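Local coordinates for UDP-N-acetylglucosamine 3-dehydrogenase (Acidithiobacillus ferrooxidans, PDB 7BVJ), which catalyses the NAD(+)-dependent oxidation of the glucosamine 3-position of UDP-N-acetylglucosamine to a ketone, a step in making the 2,3-diamino sugar of some lipid A molecules, at residues A[197-202]-A[301-306]; A[151-156]-A[211-216]; A[75-80]-A[87-92]; A[277-280]-A[285-288]. All blocks are in the same frame, centred on the assembly; numbering follows the deposited sequence.

Contact 1 of 4, residues A[197-202]-A[301-306]; sequences AWMTLN and LQVRVA
Val303 faces strand 194-201 with both of its methyl groups: both branches touch Ala197, and CG2 alone goes on to Met199. Its CG1 lies 3.9 Å from Ala197 CB, and its CG2 lies at the same distance from that CB, so the alanine methyl meets the fork of the valine instead of a single branch. CG2 also reaches along the strand, where it comes within 4.2 Å of Met199 CE. The valine torsion explains this spread: CG1 stands anti to the backbone N (chi1 171°), which puts CG2 beside that nitrogen, and both methyls then look out from the helix at the strand.

On the strand side, Ala197 and Met199 are alternate residues and send their side chains from the same face of the sheet, toward the helix. The bonds from CA to CB of both point at it, whereas that of Trp198, between them, points away. Ala197 brings its short methyl in directly. Met199 approaches differently: its chain runs out extended through CG to SD, and the last torsion (chi3 -97°) swings CE back toward the valine. No hydrogen bond crosses the interface; the contact is apolar, at van der Waals distance, and all three side chains are buried.

This is helix-on-sheet packing in the C-terminal domain, built on a mixed, largely antiparallel sheet, of this Gfo/Idh/MocA enzyme. Strand 194-201 is held between 177-185 and 206-215, both antiparallel to it. Val303 extends the packing to Val180 of strand 177-185 and to Ile158 of helix 157-173, so helix 290-312 rests on two adjacent strands with a second helix alongside.

Contact 2 of 4, residues A[151-156]-A[211-216]; sequences RSLDID and ASRVVR
Arg213 NH1 is gripped twice: it donates to Ile155 O at 2.8 Å and to water 2 at 3.3 Å. In the mixed-sheet C-terminal domain of this Gfo/Idh/MocA enzyme, it ties the corner of strand 206-215 to the loop that leads into helix 157-173. The bond to Ile155 O is bent, with an N-H...O angle of 136°, and the donor is tilted 33° from the carbonyl plane.

The arginine starts with CG between its own backbone N and carbonyl carbon (chi1 59°) and then runs extended to NE, which carries CD to within 3.4 Å of Ser152 O. Leu153 CA sits over one face of the guanidinium, while Ile155 O lies at the edge. On the far end, NH2 forms a salt bridge with Asp193, which should help fix the rotation of the group and balance its charge.

Water links the segments at two points. Water 2 donates to Leu153 O, and so joins that carbonyl to the guanidinium. Ser152 OG, which also bonds to Lys149 N, lies 2.6 Å from water 1. That water donates in turn to Arg213 O, over a longer 3.3 Å.

Contact 3 of 4, residues A[75-80]-A[87-92]; sequences AVAEVA and CLIEKP
This is apolar helix-on-strand packing inside a beta-alpha-beta crossover of the NAD-binding Rossmann domain: helix 73-82 lies against strand 86-90, the strand that follows it in the chain. The axes of the segments 75-80 and 87-90 run nearly antiparallel (174°) and come within 9.9 Å of each other. The contact rests on two pairs of side chains.

In one pair, Ala80 CB meets Cys87 SG at 3.6 Å. The sulfur stands beside its own backbone N (chi1 -67°), anti to the carbonyl carbon, and projects from the sheet to the alanine methyl. In the other, Ala77 CB touches Ile89 CD1 at 3.7 Å. Here it is the longer ethyl branch of the isoleucine that bridges to the helix: CG1 lies beside the backbone N, and chi2 of 176° keeps the chain extended to CD1. This terminal methyl makes the contact, with Ala77 CB lying oblique to the CG1-CD1 bond. Cys87 and Ile89 come from the same face of the strand, and Ala77 and Ala80, three residues apart, from one side of the helix; the antiparallel run pairs the later alanine with the earlier strand residue. No hydrogen bond crosses, and all four residues are buried.

Within the parallel sheet, strand 86-90 runs between 63-66 and 114-117. Ile66 of the former touches both Ala77 and Cys87, while Ile89 spreads onto Leu114 and Ile116 of the latter. Ala80 also packs on Leu58, which places helix 54-59 on the flank of helix 73-82.

Contact 4 of 4, residues A[277-280]-A[285-288]; sequences LNAI and PVFC
Ala279 and Val286 make the close part of this contact. The alanine methyl, CB, points from helix 268-282 at the loop and lies 3.8 Å from Val286 CG2 and also 3.8 Å from Val286 CB. It therefore sits against the flank of the valine, over the bond from CB to CG2, instead of meeting one methyl head-on. Val286 has CG2 anti to the backbone N, beside the carbonyl carbon, which leaves CG1 in the more hindered place between the two (chi1 81°); it is CG2 that is laid along the helix. The backbones come close here too, with 5.4 Å between Ala279 CA and Val286 CA.

Toward Pro285 the packing thins out. Ala279 CB is 4.5 Å from Pro285 C, a backbone atom, while the bond from CA to CB of Pro285 points away from the helix and the residue is exposed to solvent. Ala279 itself is buried, so the contact grades from an enclosed methyl to an open loop surface.

No hydrogen bond joins the two segments, but the loop is tied to the same helix one turn earlier: Phe287 N donates to Asp275 OD1, and Val286 also touches Asp275. Away from the NAD pocket, this is a loop connecting two consecutive helices, in which the chain leaving helix 268-282 folds back along it before starting helix 290-312.

Contact 3 comes first along the chain and closes before the others open. It lies in the parallel Rossmann sheet, whereas contacts 1 and 2 both reach the mixed sheet of the C-terminal domain, on the neighbouring strands 194-201 and 206-215. The centres of contacts 1 and 2 are 20 Å apart, their segments alternate along the chain, and a salt bridge from Arg304 to Asp156 joins them directly. Contact 4 is nested in the loop closed by contact 1, its residues falling between 202 and 301. Yet its centre is only 15 Å from that of contact 3, against 28 Å from contact 1: helix 268-282 lies by Rossmann strand 63-66, while helix 290-312 reaches the mixed sheet.

Contact 1 of 4, residues A[197-202]-A[301-306]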
loop_
_atom_site.group_PDB
_atom_site.type_symbol
_atom_site.label_atom_id
_atom_site.label_comp_id
_atom_site.label_asym_id
_atom_site.label_seq_id
_atom_site.Cartn_x
_atom_site.Cartn_y
_atom_site.Cartn_z
ATOM N N ALA A 197 5.520 15.757 -5.821
ATOM C CA ALA A 197 6.634 15.845 -4.899
ATOM C C ALA A 197 7.931 15.501 -5.614
ATOM O O ALA A 197 7.953 14.695 -6.552
ATOM C CB ALA A 197 6.445 14.916 -3.698
ATOM N N TRP A 198 9.006 16.119 -5.129
ATOM C CA TRP A 198 10.368 15.977 -5.624
ATOM C C TRP A 198 11.214 15.687 -4.392
ATOM O O TRP A 198 11.427 16.573 -3.547
ATOM C CB TRP A 198 10.812 17.257 -6.340
ATOM C CG TRP A 198 12.194 17.230 -6.875
ATOM C CD1 TRP A 198 13.349 17.422 -6.173
ATOM C CD2 TRP A 198 12.581 16.997 -8.232
ATOM N NE1 TRP A 198 14.420 17.325 -7.002
ATOM C CE2 TRP A 198 13.981 17.075 -8.278
ATOM C CE3 TRP A 198 11.875 16.744 -9.416
ATOM C CZ2 TRP A 198 14.702 16.901 -9.465
ATOM C CZ3 TRP A 198 12.590 16.568 -10.591
ATOM C CH2 TRP A 198 13.994 16.653 -10.607
ATOM N N MET A 199 11.621 14.431 -4.262
ATOM C CA MET A 199 12.207 13.876 -3.054
ATOM C C MET A 199 13.639 13.466 -3.361
ATOM O O MET A 199 13.884 12.738 -4.324
ATOM C CB MET A 199 11.395 12.661 -2.566
ATOM C CG MET A 199 11.845 12.064 -1.237
ATOM S SD MET A 199 10.730 10.786 -0.542
ATOM C CE MET A 199 9.746 11.730 0.619
ATOM N N THR A 200 14.575 13.928 -2.551
ATOM C CA THR A 200 15.970 13.513 -2.637
ATOM C C THR A 200 16.288 12.636 -1.431
ATOM O O THR A 200 16.102 13.064 -0.282
ATOM C CB THR A 200 16.892 14.729 -2.698
ATOM O OG1 THR A 200 16.338 15.682 -3.611
ATOM C CG2 THR A 200 18.276 14.336 -3.193
ATOM N N LEU A 201 16.756 11.416 -1.701
ATOM C CA LEU A 201 17.111 10.436 -0.684
ATOM C C LEU A 201 18.601 10.506 -0.369
ATOM O O LEU A 201 19.376 11.163 -1.063
ATOM C CB LEU A 201 16.746 9.023 -1.133
ATOM C CG LEU A 201 15.296 8.805 -1.582
ATOM C CD1 LEU A 201 15.070 7.348 -1.919
ATOM C CD2 LEU A 201 14.301 9.242 -0.522
ATOM N N ASN A 202 19.005 9.804 0.695
ATOM C CA ASN A 202 20.372 9.958 1.188
ATOM C C ASN A 202 21.400 9.147 0.408
ATOM O O ASN A 202 22.590 9.248 0.716
ATOM C CB ASN A 202 20.445 9.662 2.703
ATOM C CG ASN A 202 20.202 8.206 3.070
ATOM O OD1 ASN A 202 19.747 7.391 2.262
ATOM N ND2 ASN A 202 20.523 7.871 4.323
ATOM N N LEU A 301 3.772 12.237 5.299
ATOM C CA LEU A 301 3.446 13.422 6.082
ATOM C C LEU A 301 4.359 14.590 5.710
ATOM O O LEU A 301 3.905 15.735 5.615
ATOM C CB LEU A 301 3.509 13.088 7.575
ATOM C CG LEU A 301 2.422 12.117 8.076
ATOM C CD1 LEU A 301 2.765 11.623 9.474
ATOM C CD2 LEU A 301 1.043 12.773 8.090
ATOM N N GLN A 302 5.643 14.325 5.461
ATOM C CA GLN A 302 6.514 15.398 4.965
ATOM C C GLN A 302 5.983 15.984 3.659
ATOM O O GLN A 302 5.886 17.214 3.498
ATOM C CB GLN A 302 7.930 14.881 4.782
ATOM C CG GLN A 302 8.849 15.223 5.945
ATOM C CD GLN A 302 10.321 15.175 5.546
ATOM O OE1 GLN A 302 10.963 16.219 5.392
ATOM N NE2 GLN A 302 10.858 13.962 5.366
ATOM N N VAL A 303 5.607 15.113 2.720
ATOM C CA VAL A 303 5.064 15.602 1.457
ATOM C C VAL A 303 3.810 16.438 1.705
ATOM O O VAL A 303 3.656 17.527 1.151
ATOM C CB VAL A 303 4.778 14.442 0.486
ATOM C CG1 VAL A 303 3.997 14.979 -0.719
ATOM C CG2 VAL A 303 6.099 13.780 0.006
ATOM N N ARG A 304 2.883 15.926 2.518
ATOM C CA ARG A 304 1.621 16.627 2.719
ATOM C C ARG A 304 1.835 17.985 3.375
ATOM O O ARG A 304 1.168 18.959 3.023
ATOM C CB ARG A 304 0.672 15.779 3.560
ATOM C CG ARG A 304 -0.698 16.388 3.679
ATOM C CD ARG A 304 -1.691 15.384 4.209
ATOM N NE ARG A 304 -1.539 15.169 5.640
ATOM C CZ ARG A 304 -2.340 14.381 6.350
ATOM N NH1 ARG A 304 -3.343 13.743 5.755
ATOM N NH2 ARG A 304 -2.150 14.237 7.652
ATOM N N VAL A 305 2.749 18.066 4.341
ATOM C CA VAL A 305 3.036 19.344 4.964
ATOM C C VAL A 305 3.568 20.314 3.923
ATOM O O VAL A 305 3.176 21.489 3.884
ATOM C CB VAL A 305 4.024 19.162 6.131
ATOM C CG1 VAL A 305 4.772 20.456 6.409
ATOM C CG2 VAL A 305 3.307 18.669 7.382
ATOM N N ALA A 306 4.452 19.831 3.046
ATOM C CA ALA A 306 4.975 20.684 1.984
ATOM C C ALA A 306 3.861 21.147 1.053
ATOM O O ALA A 306 3.852 22.296 0.601
ATOM C CB ALA A 306 6.053 19.937 1.199
#

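Contact 2 of 4, residues A[151-156]-A[211-216]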
loop_
_atom_site.group_PDB
_atom_site.type_symbol
_atom_site.label_atom_id
_atom_site.label_comp_id
_atom_site.label_asym_id
_atom_site.label_seq_id
_atom_site.Cartn_x
_atom_site.Cartn_y
_atom_site.Cartn_z
ATOM N N ARG A 151 -17.094 9.829 -4.482
ATOM C CA ARG A 151 -16.396 9.706 -3.211
ATOM C C ARG A 151 -15.029 10.390 -3.198
ATOM O O ARG A 151 -14.363 10.377 -2.157
ATOM C CB ARG A 151 -16.230 8.223 -2.856
ATOM C CG ARG A 151 -17.525 7.498 -2.504
ATOM C CD ARG A 151 -18.316 7.056 -3.746
ATOM N NE ARG A 151 -19.475 6.230 -3.391
ATOM C CZ ARG A 151 -20.392 5.801 -4.253
ATOM N NH1 ARG A 151 -20.306 6.117 -5.537
ATOM N NH2 ARG A 151 -21.402 5.055 -3.828
ATOM N N SER A 152 -14.603 10.997 -4.312
ATOM C CA SER A 152 -13.217 11.447 -4.425
ATOM C C SER A 152 -12.858 12.517 -3.401
ATOM O O SER A 152 -11.676 12.688 -3.084
ATOM C CB SER A 152 -12.947 11.969 -5.831
ATOM O OG SER A 152 -12.852 10.910 -6.764
ATOM N N LEU A 153 -13.846 13.234 -2.872
ATOM C CA LEU A 153 -13.554 14.255 -1.878
ATOM C C LEU A 153 -12.949 13.670 -0.614
ATOM O O LEU A 153 -12.320 14.399 0.153
ATOM C CB LEU A 153 -14.827 15.042 -1.549
ATOM C CG LEU A 153 -15.203 16.056 -2.634
ATOM C CD1 LEU A 153 -16.216 17.096 -2.125
ATOM C CD2 LEU A 153 -13.956 16.732 -3.188
ATOM N N ASP A 154 -13.114 12.374 -0.379
ATOM C CA ASP A 154 -12.486 11.715 0.754
ATOM C C ASP A 154 -11.217 10.964 0.360
ATOM O O ASP A 154 -10.747 10.118 1.126
ATOM C CB ASP A 154 -13.486 10.775 1.426
ATOM C CG ASP A 154 -14.701 11.514 1.955
ATOM O OD1 ASP A 154 -15.820 11.286 1.442
ATOM O OD2 ASP A 154 -14.533 12.342 2.874
ATOM N N ILE A 155 -10.663 11.248 -0.816
ATOM C CA ILE A 155 -9.401 10.661 -1.265
ATOM C C ILE A 155 -8.300 11.660 -0.950
ATOM O O ILE A 155 -8.218 12.722 -1.586
ATOM C CB ILE A 155 -9.415 10.338 -2.764
ATOM C CG1 ILE A 155 -10.377 9.204 -3.084
ATOM C CG2 ILE A 155 -8.014 9.992 -3.239
ATOM C CD1 ILE A 155 -10.579 9.000 -4.562
ATOM N N ASP A 156 -7.448 11.329 0.024
ATOM C CA ASP A 156 -6.298 12.174 0.338
ATOM C C ASP A 156 -5.233 11.927 -0.725
ATOM O O ASP A 156 -4.665 10.835 -0.809
ATOM C CB ASP A 156 -5.779 11.886 1.746
ATOM C CG ASP A 156 -4.704 12.866 2.199
ATOM O OD1 ASP A 156 -3.705 13.092 1.461
ATOM O OD2 ASP A 156 -4.850 13.397 3.321
ATOM N N ALA A 211 0.373 12.799 -8.245
ATOM C CA ALA A 211 -0.883 12.134 -7.940
ATOM C C ALA A 211 -2.028 13.118 -8.154
ATOM O O ALA A 211 -1.877 14.311 -7.905
ATOM C CB ALA A 211 -0.892 11.585 -6.504
ATOM N N SER A 212 -3.160 12.610 -8.645
ATOM C CA SER A 212 -4.337 13.427 -8.925
ATOM C C SER A 212 -5.610 12.603 -8.738
ATOM O O SER A 212 -5.645 11.402 -9.035
ATOM C CB SER A 212 -4.308 13.996 -10.346
ATOM O OG SER A 212 -5.509 14.711 -10.615
ATOM N N ARG A 213 -6.664 13.275 -8.264
ATOM C CA ARG A 213 -7.986 12.679 -8.114
ATOM C C ARG A 213 -9.028 13.308 -9.034
ATOM O O ARG A 213 -10.226 13.057 -8.855
ATOM C CB ARG A 213 -8.457 12.768 -6.654
ATOM C CG ARG A 213 -8.546 14.167 -6.123
ATOM C CD ARG A 213 -9.108 14.218 -4.719
ATOM N NE ARG A 213 -9.329 15.601 -4.312
ATOM C CZ ARG A 213 -9.508 16.004 -3.060
ATOM N NH1 ARG A 213 -9.513 15.124 -2.071
ATOM N NH2 ARG A 213 -9.696 17.295 -2.801
ATOM N N VAL A 214 -8.614 14.099 -10.019
ATOM C CA VAL A 214 -9.564 14.778 -10.895
ATOM C C VAL A 214 -9.259 14.590 -12.383
ATOM O O VAL A 214 -9.574 15.468 -13.191
ATOM C CB VAL A 214 -9.608 16.283 -10.562
ATOM C CG1 VAL A 214 -10.194 16.513 -9.185
ATOM C CG2 VAL A 214 -8.202 16.900 -10.673
ATOM N N VAL A 215 -8.631 13.480 -12.776
ATOM C CA VAL A 215 -8.280 13.337 -14.194
ATOM C C VAL A 215 -9.473 12.799 -14.980
ATOM O O VAL A 215 -10.475 12.370 -14.393
ATOM C CB VAL A 215 -7.051 12.433 -14.412
ATOM C CG1 VAL A 215 -5.761 13.200 -14.162
ATOM C CG2 VAL A 215 -7.144 11.199 -13.551
ATOM N N ARG A 216 -9.370 12.823 -16.314
ATOM C CA ARG A 216 -10.385 12.198 -17.159
ATOM C C ARG A 216 -10.313 10.677 -17.070
ATOM O O ARG A 216 -11.259 10.017 -16.615
ATOM C CB ARG A 216 -10.211 12.649 -18.613
ATOM C CG ARG A 216 -10.379 14.143 -18.859
ATOM C CD ARG A 216 -11.128 14.408 -20.162
ATOM N NE ARG A 216 -12.498 13.897 -20.101
ATOM C CZ ARG A 216 -13.514 14.390 -20.803
ATOM N NH1 ARG A 216 -13.315 15.409 -21.629
ATOM N NH2 ARG A 216 -14.730 13.863 -20.680
HETATM O O HOH W 1 -10.600 10.042 -7.592
HETATM O O HOH W 2 -10.791 16.847 0.426
#

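Contact 3 of 4, residues A[75-80]-A[87-92]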
loop_
_atom_site.group_PDB
_atom_site.type_symbol
_atom_site.label_atom_id
_atom_site.label_comp_id
_atom_site.label_asym_id
_atom_site.label_seq_id
_atom_site.Cartn_x
_atom_site.Cartn_y
_atom_site.Cartn_z
ATOM N N ALA A 75 -6.686 2.765 17.521
ATOM C CA ALA A 75 -7.512 2.223 18.598
ATOM C C ALA A 75 -7.875 0.768 18.328
ATOM O O ALA A 75 -7.808 -0.080 19.234
ATOM C CB ALA A 75 -8.771 3.075 18.775
ATOM N N VAL A 76 -8.218 0.444 17.073
ATOM C CA VAL A 76 -8.641 -0.919 16.776
ATOM C C VAL A 76 -7.458 -1.877 16.861
ATOM O O VAL A 76 -7.567 -2.968 17.441
ATOM C CB VAL A 76 -9.327 -0.996 15.400
ATOM C CG1 VAL A 76 -9.546 -2.454 14.997
ATOM C CG2 VAL A 76 -10.646 -0.244 15.420
ATOM N N ALA A 77 -6.320 -1.500 16.270
ATOM C CA ALA A 77 -5.134 -2.350 16.326
ATOM C C ALA A 77 -4.660 -2.523 17.755
ATOM O O ALA A 77 -4.171 -3.595 18.128
ATOM C CB ALA A 77 -4.006 -1.764 15.469
ATOM N N GLU A 78 -4.784 -1.474 18.572
ATOM C CA GLU A 78 -4.444 -1.603 19.982
ATOM C C GLU A 78 -5.297 -2.681 20.644
ATOM O O GLU A 78 -4.776 -3.542 21.368
ATOM C CB GLU A 78 -4.624 -0.257 20.685
ATOM C CG GLU A 78 -3.852 -0.124 21.976
ATOM C CD GLU A 78 -4.173 1.161 22.717
ATOM O OE1 GLU A 78 -5.304 1.698 22.552
ATOM O OE2 GLU A 78 -3.291 1.623 23.470
ATOM N N VAL A 79 -6.618 -2.655 20.408
ATOM C CA VAL A 79 -7.471 -3.678 21.022
ATOM C C VAL A 79 -7.114 -5.064 20.484
ATOM O O VAL A 79 -7.072 -6.050 21.232
ATOM C CB VAL A 79 -8.964 -3.356 20.817
ATOM C CG1 VAL A 79 -9.833 -4.486 21.383
ATOM C CG2 VAL A 79 -9.333 -2.032 21.494
ATOM N N ALA A 80 -6.815 -5.152 19.184
ATOM C CA ALA A 80 -6.546 -6.450 18.581
ATOM C C ALA A 80 -5.236 -7.034 19.097
ATOM O O ALA A 80 -5.158 -8.232 19.386
ATOM C CB ALA A 80 -6.539 -6.336 17.059
ATOM N N CYS A 87 -2.027 -8.762 13.176
ATOM C CA CYS A 87 -2.763 -7.717 12.461
ATOM C C CYS A 87 -2.161 -7.406 11.098
ATOM O O CYS A 87 -0.957 -7.138 10.986
ATOM C CB CYS A 87 -2.794 -6.415 13.282
ATOM S SG CYS A 87 -3.726 -6.536 14.770
ATOM N N LEU A 88 -3.006 -7.426 10.075
ATOM C CA LEU A 88 -2.727 -6.786 8.790
ATOM C C LEU A 88 -3.593 -5.516 8.717
ATOM O O LEU A 88 -4.825 -5.597 8.646
ATOM C CB LEU A 88 -3.008 -7.753 7.631
ATOM C CG LEU A 88 -3.172 -7.206 6.208
ATOM C CD1 LEU A 88 -1.928 -6.432 5.777
ATOM C CD2 LEU A 88 -3.495 -8.307 5.216
ATOM N N ILE A 89 -2.957 -4.344 8.757
ATOM C CA ILE A 89 -3.659 -3.063 8.758
ATOM C C ILE A 89 -3.643 -2.497 7.346
ATOM O O ILE A 89 -2.578 -2.401 6.719
ATOM C CB ILE A 89 -3.014 -2.073 9.742
ATOM C CG1 ILE A 89 -3.034 -2.638 11.163
ATOM C CG2 ILE A 89 -3.720 -0.704 9.678
ATOM C CD1 ILE A 89 -2.334 -1.766 12.172
ATOM N N GLU A 90 -4.812 -2.123 6.836
ATOM C CA GLU A 90 -4.836 -1.483 5.526
ATOM C C GLU A 90 -4.009 -0.197 5.562
ATOM O O GLU A 90 -3.868 0.449 6.603
ATOM C CB GLU A 90 -6.282 -1.211 5.097
ATOM C CG GLU A 90 -6.473 -0.573 3.717
ATOM C CD GLU A 90 -5.833 -1.370 2.566
ATOM O OE1 GLU A 90 -5.904 -2.625 2.564
ATOM O OE2 GLU A 90 -5.274 -0.722 1.648
ATOM N N LYS A 91 -3.390 0.133 4.431
ATOM C CA LYS A 91 -2.675 1.398 4.348
ATOM C C LYS A 91 -3.671 2.556 4.288
ATOM O O LYS A 91 -4.771 2.417 3.748
ATOM C CB LYS A 91 -1.761 1.428 3.122
ATOM C CG LYS A 91 -2.505 1.393 1.798
ATOM C CD LYS A 91 -2.752 2.797 1.232
ATOM C CE LYS A 91 -3.660 2.715 0.008
ATOM N NZ LYS A 91 -4.634 3.836 -0.092
ATOM N N PRO A 92 -3.312 3.719 4.841
ATOM C CA PRO A 92 -2.081 3.956 5.595
ATOM C C PRO A 92 -2.154 3.472 7.037
ATOM O O PRO A 92 -3.234 3.378 7.607
ATOM C CB PRO A 92 -1.920 5.474 5.530
ATOM C CG PRO A 92 -3.284 5.989 5.352
ATOM C CD PRO A 92 -4.053 4.967 4.576
#

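Contact 4 of 4, residues A[277-280]-A[285-288]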
loop_
_atom_site.group_PDB
_atom_site.type_symbol
_atom_site.label_atom_id
_atom_site.label_comp_id
_atom_site.label_asym_id
_atom_site.label_seq_id
_atom_site.Cartn_x
_atom_site.Cartn_y
_atom_site.Cartn_z
ATOM N N LEU A 277 -0.287 -14.414 6.389
ATOM C CA LEU A 277 -0.548 -15.638 7.152
ATOM C C LEU A 277 0.674 -16.573 7.160
ATOM O O LEU A 277 0.955 -17.241 8.168
ATOM C CB LEU A 277 -1.785 -16.344 6.592
ATOM C CG LEU A 277 -3.122 -15.589 6.665
ATOM C CD1 LEU A 277 -4.274 -16.435 6.108
ATOM C CD2 LEU A 277 -3.409 -15.151 8.091
ATOM N N ASN A 278 1.421 -16.616 6.058
ATOM C CA ASN A 278 2.660 -17.389 6.047
ATOM C C ASN A 278 3.668 -16.801 7.012
ATOM O O ASN A 278 4.401 -17.539 7.669
ATOM C CB ASN A 278 3.242 -17.456 4.639
ATOM C CG ASN A 278 2.412 -18.309 3.722
ATOM O OD1 ASN A 278 1.729 -19.230 4.170
ATOM N ND2 ASN A 278 2.449 -18.008 2.436
ATOM N N ALA A 279 3.708 -15.476 7.129
ATOM C CA ALA A 279 4.639 -14.871 8.073
ATOM C C ALA A 279 4.315 -15.298 9.492
ATOM O O ALA A 279 5.219 -15.591 10.287
ATOM C CB ALA A 279 4.599 -13.353 7.949
ATOM N N ILE A 280 3.025 -15.332 9.834
ATOM C CA ILE A 280 2.655 -15.808 11.169
ATOM C C ILE A 280 3.101 -17.250 11.354
ATOM O O ILE A 280 3.745 -17.596 12.353
ATOM C CB ILE A 280 1.141 -15.671 11.415
ATOM C CG1 ILE A 280 0.734 -14.204 11.505
ATOM C CG2 ILE A 280 0.753 -16.439 12.687
ATOM C CD1 ILE A 280 -0.748 -13.939 11.172
ATOM N N PRO A 285 9.760 -13.055 7.490
ATOM C CA PRO A 285 9.389 -11.634 7.445
ATOM C C PRO A 285 8.285 -11.356 6.435
ATOM O O PRO A 285 8.230 -11.939 5.350
ATOM C CB PRO A 285 10.699 -10.935 7.064
ATOM C CG PRO A 285 11.514 -12.001 6.392
ATOM C CD PRO A 285 11.170 -13.263 7.108
ATOM N N VAL A 286 7.398 -10.450 6.813
ATOM C CA VAL A 286 6.221 -10.157 6.021
ATOM C C VAL A 286 6.562 -9.125 4.942
ATOM O O VAL A 286 7.555 -8.406 5.030
ATOM C CB VAL A 286 5.102 -9.680 6.968
ATOM C CG1 VAL A 286 5.282 -8.189 7.332
ATOM C CG2 VAL A 286 3.735 -9.989 6.414
ATOM N N PHE A 287 5.733 -9.067 3.892
ATOM C CA PHE A 287 6.053 -8.227 2.734
ATOM C C PHE A 287 6.184 -6.745 3.103
ATOM O O PHE A 287 6.978 -6.020 2.482
ATOM C CB PHE A 287 4.985 -8.383 1.651
ATOM C CG PHE A 287 3.715 -7.676 1.997
ATOM C CD1 PHE A 287 2.822 -8.243 2.907
ATOM C CD2 PHE A 287 3.439 -6.414 1.482
ATOM C CE1 PHE A 287 1.671 -7.580 3.264
ATOM C CE2 PHE A 287 2.283 -5.745 1.841
ATOM C CZ PHE A 287 1.406 -6.327 2.737
ATOM N N CYS A 288 5.410 -6.263 4.078
ATOM C CA CYS A 288 5.567 -4.887 4.544
ATOM C C CYS A 288 5.185 -4.851 6.012
ATOM O O CYS A 288 4.003 -5.026 6.339
ATOM C CB CYS A 288 4.714 -3.916 3.728
ATOM S SG CYS A 288 4.766 -2.206 4.317
#